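Local structure of genome polyprotein (Rhinovirus C, 6KU8) at residues Gln97-Asn102 with Val119-Pro124. The protein is a 3C cysteine protease that probably cleaves the viral polyprotein at specific sites and is bound here by the inhibitor rupintrivir. Numbering follows the deposited sequence.
Sequences QREWSN and VGTVIP
Trp100 O takes two contacts from the facing strand: Val122 N donates a hydrogen bond of 2.7 Å to it, nearly straight at 169°, and Thr121 CA brings a CH contact at 3.2 Å. Val122 O likewise receives Trp100 N at 2.8 Å and the weaker CA-H of Glu99. These two reciprocal N-H bonds make Trp100 and Val122 an antiparallel hydrogen-bonded pair, each N-H lying in the plane of the carbonyl it reaches. On their shared face Trp100 CB lies 4.4 Å from Val122 CB; beta-branched Val122 suits a buried strand position and also meets Leu139, while the broad Trp100 side chain touches Asn159 and Val161. The pair belongs to the hairpin of strands 100-107 and 115-130 in the chymotrypsin-like fold of 3C proteases. Farther along, a classic beta bulge sets Val119 and Gly120 opposite the single Met103; at phi 86° a CB on Gly120 would press against Val119 O, so glycine fits. Beside it a water links Asn102 N, at 2.9 Å, to Thr121 OG1. Exposed Glu99 stretches across Thr121, CG swung opposite its own N (chi1 170°): its aliphatic CG packs on the Thr121 methyl CG2, and OE2 ends 3.6 Å from that carbon. At the other end Pro124, with no N-H to offer, sets CG and CD against the Arg98 carbonyl, CD 3.5 Å from Arg98 O, while Gln97 NE2 rests 3.6 Å from Pro124 CB.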
# COMPACT_ATOMS: atom_id res chain seq x y z
N GLN A 97 -2.99 -14.57 -4.37
CA GLN A 97 -2.12 -13.97 -5.37
C GLN A 97 -2.53 -14.45 -6.75
O GLN A 97 -2.80 -15.63 -6.95
CB GLN A 97 -0.67 -14.33 -5.09
CG GLN A 97 -0.09 -13.64 -3.88
CD GLN A 97 1.36 -14.00 -3.68
OE1 GLN A 97 1.71 -14.70 -2.72
NE2 GLN A 97 2.21 -13.54 -4.59
N ARG A 98 -2.59 -13.52 -7.71
CA ARG A 98 -2.96 -13.84 -9.08
C ARG A 98 -2.31 -12.81 -10.01
O ARG A 98 -1.89 -11.74 -9.58
CB ARG A 98 -4.50 -13.87 -9.26
CG ARG A 98 -5.35 -13.56 -8.00
CD ARG A 98 -6.52 -14.58 -7.68
NE ARG A 98 -7.87 -14.03 -7.92
CZ ARG A 98 -8.84 -13.81 -7.01
NH1 ARG A 98 -8.68 -14.07 -5.71
NH2 ARG A 98 -10.00 -13.30 -7.41
N GLU A 99 -2.21 -13.16 -11.29
CA GLU A 99 -1.80 -12.19 -12.30
C GLU A 99 -2.96 -11.27 -12.67
O GLU A 99 -4.11 -11.70 -12.78
CB GLU A 99 -1.26 -12.92 -13.53
CG GLU A 99 -1.02 -12.02 -14.74
CD GLU A 99 -0.35 -12.76 -15.89
OE1 GLU A 99 0.34 -13.76 -15.62
OE2 GLU A 99 -0.52 -12.33 -17.05
N TRP A 100 -2.66 -9.98 -12.85
CA TRP A 100 -3.66 -8.97 -13.20
C TRP A 100 -3.19 -8.20 -14.41
O TRP A 100 -2.00 -7.88 -14.52
CB TRP A 100 -3.93 -7.99 -12.04
CG TRP A 100 -4.41 -8.68 -10.83
CD1 TRP A 100 -3.65 -9.25 -9.86
CD2 TRP A 100 -5.78 -8.94 -10.47
NE1 TRP A 100 -4.46 -9.85 -8.91
CE2 TRP A 100 -5.77 -9.67 -9.27
CE3 TRP A 100 -7.01 -8.62 -11.06
CZ2 TRP A 100 -6.94 -10.08 -8.63
CZ3 TRP A 100 -8.18 -9.03 -10.43
CH2 TRP A 100 -8.13 -9.76 -9.23
N SER A 101 -4.11 -7.90 -15.33
CA SER A 101 -3.76 -7.06 -16.47
C SER A 101 -4.29 -5.64 -16.27
O SER A 101 -5.21 -5.39 -15.48
CB SER A 101 -4.31 -7.67 -17.78
OG SER A 101 -5.71 -7.80 -17.74
N ASN A 102 -3.65 -4.70 -16.96
CA ASN A 102 -4.12 -3.32 -17.05
C ASN A 102 -4.30 -2.69 -15.67
O ASN A 102 -5.28 -2.00 -15.38
CB ASN A 102 -5.42 -3.25 -17.86
CG ASN A 102 -5.29 -3.88 -19.23
OD1 ASN A 102 -5.81 -4.96 -19.49
ND2 ASN A 102 -4.58 -3.20 -20.12
N VAL A 119 0.63 0.68 -14.90
CA VAL A 119 1.84 -0.15 -14.81
C VAL A 119 1.72 -1.42 -15.63
O VAL A 119 2.72 -2.14 -15.79
CB VAL A 119 2.19 -0.50 -13.35
CG1 VAL A 119 2.35 0.78 -12.52
CG2 VAL A 119 1.12 -1.40 -12.74
N GLY A 120 0.54 -1.71 -16.17
CA GLY A 120 0.39 -2.87 -17.02
C GLY A 120 0.10 -4.14 -16.26
O GLY A 120 -0.67 -4.13 -15.29
N THR A 121 0.70 -5.24 -16.68
CA THR A 121 0.45 -6.54 -16.07
C THR A 121 1.21 -6.66 -14.76
O THR A 121 2.37 -6.24 -14.64
CB THR A 121 0.85 -7.67 -17.02
OG1 THR A 121 0.03 -7.60 -18.19
CG2 THR A 121 0.66 -9.04 -16.36
N VAL A 122 0.54 -7.23 -13.76
CA VAL A 122 1.10 -7.44 -12.44
C VAL A 122 1.13 -8.95 -12.21
O VAL A 122 0.10 -9.62 -12.34
CB VAL A 122 0.27 -6.72 -11.36
CG1 VAL A 122 0.70 -7.14 -9.97
CG2 VAL A 122 0.30 -5.19 -11.56
N ILE A 123 2.30 -9.49 -11.89
CA ILE A 123 2.46 -10.94 -11.76
C ILE A 123 2.98 -11.31 -10.38
O ILE A 123 3.89 -10.64 -9.86
CB ILE A 123 3.41 -11.50 -12.85
CG1 ILE A 123 4.84 -11.06 -12.56
CG2 ILE A 123 2.95 -11.07 -14.24
CD1 ILE A 123 5.89 -11.59 -13.53
N PRO A 124 2.47 -12.38 -9.77
CA PRO A 124 3.07 -12.85 -8.52
C PRO A 124 4.53 -13.19 -8.76
O PRO A 124 4.88 -13.83 -9.75
CB PRO A 124 2.24 -14.09 -8.16
CG PRO A 124 0.90 -13.82 -8.81
CD PRO A 124 1.27 -13.16 -10.13
O HOH W 1 -1.64 -5.45 -18.91